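Local coordinates for protein uncharacterized esterase YxiM (PDB 2O14) that is a largely uncharacterised member of the GDSL lipolytic family that probably hydrolyses esters, with a galactose-binding-like domain ahead of its SGNH-type hydrolase domain, at residues A252-V257 / R295-S300; G214-G219 / M258-R263. All blocks are in the same frame, centred on the assembly; numbering follows the deposited sequence.

Contact 1 of 2, residues A252-V257 / R295-S300; sequences AEFKEV and RWYRAS
F254 overlaps the ring of Y297: Y297 CD2 sits over one face of the phenyl ring, 3.5 Å from F254 CG, displaced toward the rim. The two side chains slide past each other in opposite directions, and their planes meet at 43° with centroids 5.1 Å apart, an inclined pairing between the stacked and T-shaped extremes. The phenyl group is brought to this place by a chi1 of 167°, which sets CG opposite the backbone nitrogen and leaves F254 CE2 3.7 Å from Y297 CB. In the plane of the same ring, at its edge, lies S300 CB, 4.0 Å from F254 CE2. Y297 occupies the N-cap position of helix 298-307, with S300 in the first turn, and the contact thus fastens the start of that helix to helix 251-266 within the SGNH-type hydrolase domain, away from the catalytic residues inferred for it. Replacing F254 by an alanine would probably leave Y297 CB and CD2 without their apolar partner and open a gap beside S300 CB, where I301 also touches the phenyl group. The polar ends are held elsewhere: Y297 OH bonds to the carbonyl of E249, and S300 OG to the carboxylate of E251. K255 runs alongside the serine, its CD 4.0 Å from S300 OG, before a bend at chi4 (56°) brings NZ to 3.5 Å from the carbonyl oxygen of S300; the ammonium group also forms a salt bridge with E307, two turns further along the same helix.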
loop_
_atom_site.group_PDB
_atom_site.type_symbol
_atom_site.label_atom_id
_atom_site.label_comp_id
_atom_site.label_asym_id
_atom_site.label_seq_id
_atom_site.Cartn_x
_atom_site.Cartn_y
_atom_site.Cartn_z
ATOM N N ALA A 252 -10.455 -22.977 -6.873
ATOM C CA ALA A 252 -10.509 -23.673 -5.596
ATOM C C ALA A 252 -9.381 -23.191 -4.681
ATOM O O ALA A 252 -9.618 -22.876 -3.514
ATOM C CB ALA A 252 -10.402 -25.177 -5.815
ATOM N N GLU A 253 -8.157 -23.128 -5.206
ATOM C CA GLU A 253 -7.029 -22.680 -4.390
ATOM C C GLU A 253 -7.280 -21.235 -3.982
ATOM O O GLU A 253 -7.112 -20.862 -2.823
ATOM C CB GLU A 253 -5.708 -22.763 -5.163
ATOM C CG GLU A 253 -4.481 -22.800 -4.246
ATOM C CD GLU A 253 -3.176 -22.455 -4.954
ATOM O OE1 GLU A 253 -2.995 -22.868 -6.122
ATOM O OE2 GLU A 253 -2.322 -21.779 -4.330
ATOM N N PHE A 254 -7.680 -20.426 -4.952
ATOM C CA PHE A 254 -7.972 -19.023 -4.711
ATOM C C PHE A 254 -8.900 -18.882 -3.509
ATOM O O PHE A 254 -8.614 -18.145 -2.565
ATOM C CB PHE A 254 -8.635 -18.422 -5.949
ATOM C CG PHE A 254 -9.263 -17.087 -5.710
ATOM C CD1 PHE A 254 -8.476 -15.944 -5.589
ATOM C CD2 PHE A 254 -10.650 -16.967 -5.609
ATOM C CE1 PHE A 254 -9.057 -14.695 -5.372
ATOM C CE2 PHE A 254 -11.247 -15.722 -5.391
ATOM C CZ PHE A 254 -10.448 -14.581 -5.274
ATOM N N LYS A 255 -10.012 -19.610 -3.557
ATOM C CA LYS A 255 -11.018 -19.581 -2.502
ATOM C C LYS A 255 -10.446 -20.010 -1.148
ATOM O O LYS A 255 -10.765 -19.408 -0.121
ATOM C CB LYS A 255 -12.189 -20.480 -2.911
ATOM C CG LYS A 255 -13.456 -20.340 -2.092
ATOM C CD LYS A 255 -14.576 -21.162 -2.727
ATOM C CE LYS A 255 -15.808 -21.240 -1.837
ATOM N NZ LYS A 255 -16.310 -19.892 -1.486
ATOM N N GLU A 256 -9.601 -21.041 -1.150
ATOM C CA GLU A 256 -8.978 -21.552 0.077
ATOM C C GLU A 256 -8.031 -20.539 0.721
ATOM O O GLU A 256 -8.068 -20.325 1.931
ATOM C CB GLU A 256 -8.171 -22.813 -0.214
ATOM C CG GLU A 256 -8.953 -24.011 -0.698
ATOM C CD GLU A 256 -8.029 -25.145 -1.129
ATOM O OE1 GLU A 256 -7.119 -25.503 -0.343
ATOM O OE2 GLU A 256 -8.206 -25.678 -2.249
ATOM N N VAL A 257 -7.164 -19.950 -0.098
ATOM C CA VAL A 257 -6.198 -18.964 0.368
ATOM C C VAL A 257 -6.920 -17.740 0.905
ATOM O O VAL A 257 -6.576 -17.213 1.967
ATOM C CB VAL A 257 -5.263 -18.520 -0.773
ATOM C CG1 VAL A 257 -4.381 -17.366 -0.306
ATOM C CG2 VAL A 257 -4.412 -19.694 -1.225
ATOM N N ARG A 295 -16.233 -12.626 -14.405
ATOM C CA ARG A 295 -14.793 -12.395 -14.412
ATOM C C ARG A 295 -14.135 -12.437 -13.038
ATOM O O ARG A 295 -14.793 -12.294 -12.005
ATOM C CB ARG A 295 -14.469 -11.033 -15.035
ATOM C CG ARG A 295 -14.591 -10.941 -16.544
ATOM C CD ARG A 295 -14.020 -9.609 -16.994
ATOM N NE ARG A 295 -14.064 -9.410 -18.439
ATOM C CZ ARG A 295 -13.285 -10.033 -19.316
ATOM N NH1 ARG A 295 -12.381 -10.917 -18.910
ATOM N NH2 ARG A 295 -13.406 -9.756 -20.611
ATOM N N TRP A 296 -12.822 -12.647 -13.052
ATOM C CA TRP A 296 -12.000 -12.647 -11.851
ATOM C C TRP A 296 -12.490 -13.486 -10.663
ATOM O O TRP A 296 -12.445 -13.017 -9.525
ATOM C CB TRP A 296 -11.832 -11.197 -11.395
ATOM C CG TRP A 296 -11.797 -10.185 -12.525
ATOM C CD1 TRP A 296 -12.422 -8.971 -12.550
ATOM C CD2 TRP A 296 -11.040 -10.268 -13.746
ATOM N NE1 TRP A 296 -12.098 -8.288 -13.702
ATOM C CE2 TRP A 296 -11.253 -9.060 -14.453
ATOM C CE3 TRP A 296 -10.201 -11.241 -14.308
ATOM C CZ2 TRP A 296 -10.656 -8.800 -15.694
ATOM C CZ3 TRP A 296 -9.604 -10.982 -15.543
ATOM C CH2 TRP A 296 -9.836 -9.770 -16.222
ATOM N N TYR A 297 -12.942 -14.714 -10.914
ATOM C CA TYR A 297 -13.435 -15.597 -9.848
ATOM C C TYR A 297 -14.507 -14.966 -8.951
ATOM O O TYR A 297 -14.619 -15.315 -7.773
ATOM C CB TYR A 297 -12.290 -16.074 -8.943
ATOM C CG TYR A 297 -11.253 -16.958 -9.605
ATOM C CD1 TYR A 297 -11.587 -17.797 -10.668
ATOM C CD2 TYR A 297 -9.941 -16.987 -9.133
ATOM C CE1 TYR A 297 -10.636 -18.640 -11.244
ATOM C CE2 TYR A 297 -8.986 -17.827 -9.696
ATOM C CZ TYR A 297 -9.337 -18.650 -10.752
ATOM O OH TYR A 297 -8.385 -19.476 -11.312
ATOM N N ARG A 298 -15.294 -14.047 -9.503
ATOM C CA ARG A 298 -16.350 -13.381 -8.740
ATOM C C ARG A 298 -17.223 -14.349 -7.952
ATOM O O ARG A 298 -17.602 -14.071 -6.815
ATOM C CB ARG A 298 -17.235 -12.546 -9.673
ATOM C CG ARG A 298 -18.460 -11.939 -8.995
ATOM C CD ARG A 298 -19.033 -10.782 -9.800
ATOM N NE ARG A 298 -20.262 -10.259 -9.203
ATOM C CZ ARG A 298 -21.454 -10.835 -9.317
ATOM N NH1 ARG A 298 -21.588 -11.955 -10.011
ATOM N NH2 ARG A 298 -22.508 -10.298 -8.724
ATOM N N ALA A 299 -17.543 -15.486 -8.560
ATOM C CA ALA A 299 -18.387 -16.485 -7.915
ATOM C C ALA A 299 -17.864 -16.895 -6.533
ATOM O O ALA A 299 -18.634 -16.995 -5.573
ATOM C CB ALA A 299 -18.511 -17.713 -8.820
ATOM N N SER A 300 -16.558 -17.128 -6.437
ATOM C CA SER A 300 -15.937 -17.532 -5.179
ATOM C C SER A 300 -15.931 -16.423 -4.145
ATOM O O SER A 300 -16.050 -16.681 -2.946
ATOM C CB SER A 300 -14.499 -18.002 -5.419
ATOM O OG SER A 300 -14.487 -19.199 -6.175
#

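Contact 2 of 2, residues G214-G219 / M258-R263; sequences GFRNDG and MRDMIR
R216 and D260 form a salt bridge in which a single carboxylate oxygen takes two N-H groups: D260 OD2 lies 2.5 Å from R216 NE, an unusually short distance best read with caution, with an angle of 147° at the hydrogen, and 2.7 Å from R216 NH2. The acceptor is practically in the guanidinium plane, at its edge, whereas NH2 approaches D260 OD2 from above the carboxylate plane, 50° out of it. The guanidinium and carboxylate planes are 46° apart, and the bridge is a fork onto one oxygen, not the paired bidentate form in which each nitrogen faces its own oxygen. Q264 NE2, one turn further along helix 251-266, also bonds to D260 OD2, so three N-H donors converge on that atom and are likely to stabilise its negative charge. R216 reaches across because its chain is extended from CG to NE. In the layered alpha/beta fold of SGNH hydrolases, this contact joins the short helix 212-217 to helix 251-266, both packed against the parallel sheet through strand 233-237. Next to the charged pair, nearer the backbone of R216, the packing turns apolar. The selenomethionine M261 lies against the aliphatic base of the arginine, its SE 3.9 Å from R216 CB, and the same atom reaches F215 CD1 at 3.7 Å. This is an oblique Met-aromatic contact, with SE 5.0 Å from the centroid of the F215 ring and the two side chains crossing at about a right angle. L221 of helix 220-225 touches both R216 and M261, while the F215 ring continues inward to F234.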
loop_
_atom_site.group_PDB
_atom_site.type_symbol
_atom_site.label_atom_id
_atom_site.label_comp_id
_atom_site.label_asym_id
_atom_site.label_seq_id
_atom_site.Cartn_x
_atom_site.Cartn_y
_atom_site.Cartn_z
ATOM N N GLY A 214 0.230 -14.942 -3.348
ATOM C CA GLY A 214 1.335 -14.028 -3.115
ATOM C C GLY A 214 1.076 -13.022 -2.004
ATOM O O GLY A 214 1.938 -12.780 -1.164
ATOM N N PHE A 215 -0.109 -12.426 -1.996
ATOM C CA PHE A 215 -0.448 -11.454 -0.973
ATOM C C PHE A 215 -0.333 -12.118 0.394
ATOM O O PHE A 215 0.156 -11.522 1.352
ATOM C CB PHE A 215 -1.875 -10.933 -1.194
ATOM C CG PHE A 215 -2.193 -9.691 -0.412
ATOM C CD1 PHE A 215 -2.567 -9.767 0.925
ATOM C CD2 PHE A 215 -2.065 -8.434 -1.003
ATOM C CE1 PHE A 215 -2.804 -8.602 1.667
ATOM C CE2 PHE A 215 -2.298 -7.272 -0.274
ATOM C CZ PHE A 215 -2.668 -7.353 1.064
ATOM N N ARG A 216 -0.769 -13.369 0.472
ATOM C CA ARG A 216 -0.724 -14.112 1.722
ATOM C C ARG A 216 0.673 -14.508 2.174
ATOM O O ARG A 216 1.073 -14.247 3.313
ATOM C CB ARG A 216 -1.566 -15.383 1.613
ATOM C CG ARG A 216 -1.514 -16.261 2.856
ATOM C CD ARG A 216 -2.376 -17.494 2.687
ATOM N NE ARG A 216 -2.473 -18.272 3.918
ATOM C CZ ARG A 216 -1.511 -19.063 4.392
ATOM N NH1 ARG A 216 -0.363 -19.195 3.737
ATOM N NH2 ARG A 216 -1.698 -19.722 5.529
ATOM N N ASN A 217 1.416 -15.122 1.264
ATOM C CA ASN A 217 2.740 -15.644 1.580
ATOM C C ASN A 217 3.983 -14.768 1.477
ATOM O O ASN A 217 4.972 -15.031 2.165
ATOM C CB ASN A 217 2.972 -16.901 0.744
ATOM C CG ASN A 217 1.873 -17.925 0.929
ATOM O OD1 ASN A 217 1.719 -18.839 0.120
ATOM N ND2 ASN A 217 1.106 -17.782 2.003
ATOM N N ASP A 218 3.953 -13.728 0.650
ATOM C CA ASP A 218 5.164 -12.932 0.479
ATOM C C ASP A 218 5.348 -11.616 1.233
ATOM O O ASP A 218 6.135 -10.772 0.810
ATOM C CB ASP A 218 5.431 -12.742 -1.024
ATOM C CG ASP A 218 5.635 -14.080 -1.749
ATOM O OD1 ASP A 218 6.348 -14.940 -1.200
ATOM O OD2 ASP A 218 5.094 -14.284 -2.856
ATOM N N GLY A 219 4.644 -11.440 2.349
ATOM C CA GLY A 219 4.836 -10.227 3.137
ATOM C C GLY A 219 3.690 -9.249 3.332
ATOM O O GLY A 219 3.573 -8.642 4.404
HETATM N N MSE A 258 -7.917 -17.289 0.151
HETATM C CA MSE A 258 -8.712 -16.130 0.535
HETATM C C MSE A 258 -9.388 -16.386 1.876
HETATM O O MSE A 258 -9.399 -15.518 2.744
HETATM C CB MSE A 258 -9.769 -15.847 -0.534
HETATM C CG MSE A 258 -9.201 -15.326 -1.844
HETATM SE SE MSE A 258 -8.732 -13.441 -1.740
HETATM C CE MSE A 258 -10.527 -12.713 -1.941
ATOM N N ARG A 259 -9.941 -17.585 2.036
ATOM C CA ARG A 259 -10.623 -17.969 3.270
ATOM C C ARG A 259 -9.683 -17.858 4.466
ATOM O O ARG A 259 -10.052 -17.327 5.512
ATOM C CB ARG A 259 -11.135 -19.407 3.164
ATOM C CG ARG A 259 -11.989 -19.862 4.341
ATOM C CD ARG A 259 -12.246 -21.359 4.271
ATOM N NE ARG A 259 -12.810 -21.764 2.988
ATOM C CZ ARG A 259 -14.042 -21.472 2.580
ATOM N NH1 ARG A 259 -14.857 -20.770 3.356
ATOM N NH2 ARG A 259 -14.460 -21.883 1.390
ATOM N N ASP A 260 -8.466 -18.366 4.299
ATOM C CA ASP A 260 -7.466 -18.340 5.357
ATOM C C ASP A 260 -7.116 -16.919 5.782
ATOM O O ASP A 260 -7.055 -16.625 6.977
ATOM C CB ASP A 260 -6.203 -19.062 4.899
ATOM C CG ASP A 260 -5.155 -19.137 5.983
ATOM O OD1 ASP A 260 -5.399 -19.806 7.012
ATOM O OD2 ASP A 260 -4.088 -18.517 5.809
HETATM N N MSE A 261 -6.882 -16.041 4.810
HETATM C CA MSE A 261 -6.546 -14.655 5.120
HETATM C C MSE A 261 -7.660 -14.001 5.925
HETATM O O MSE A 261 -7.400 -13.300 6.902
HETATM C CB MSE A 261 -6.316 -13.845 3.841
HETATM C CG MSE A 261 -5.095 -14.259 3.047
HETATM SE SE MSE A 261 -4.478 -12.819 1.904
HETATM C CE MSE A 261 -5.576 -13.153 0.340
ATOM N N ILE A 262 -8.902 -14.230 5.505
ATOM C CA ILE A 262 -10.057 -13.663 6.197
ATOM C C ILE A 262 -10.093 -14.122 7.652
ATOM O O ILE A 262 -10.341 -13.327 8.562
ATOM C CB ILE A 262 -11.376 -14.088 5.517
ATOM C CG1 ILE A 262 -11.444 -13.503 4.107
ATOM C CG2 ILE A 262 -12.565 -13.632 6.356
ATOM C CD1 ILE A 262 -12.532 -14.106 3.253
ATOM N N ARG A 263 -9.848 -15.409 7.867
ATOM C CA ARG A 263 -9.860 -15.963 9.214
ATOM C C ARG A 263 -8.736 -15.392 10.068
ATOM O O ARG A 263 -8.940 -15.060 11.237
ATOM C CB ARG A 263 -9.769 -17.489 9.147
ATOM C CG ARG A 263 -11.012 -18.110 8.523
ATOM C CD ARG A 263 -11.026 -19.621 8.622
ATOM N NE ARG A 263 -12.328 -20.147 8.224
ATOM C CZ ARG A 263 -12.642 -21.439 8.186
ATOM N NH1 ARG A 263 -11.743 -22.356 8.523
ATOM N NH2 ARG A 263 -13.860 -21.814 7.816
#

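Helix 251-266 is common to both contacts: its earlier part, 252-257, enters contact 1 and the following residues, 258-263, enter contact 2. The two centres are about 13 Å apart, and the contacts touch directly where V257 CG1 packs 3.6 Å from R216 CD. Along the chain the segments alternate, 214-219 and 252-257 coming before 258-263 and 295-300, so the interactions cross in sequence. One helix is thereby tied both to helix 212-217, which precedes it, and to the start of helix 298-307, which follows. Contact 2 is nearer the presumed active site, with the F215 side chain about 11 Å from that of the likely nucleophile S171.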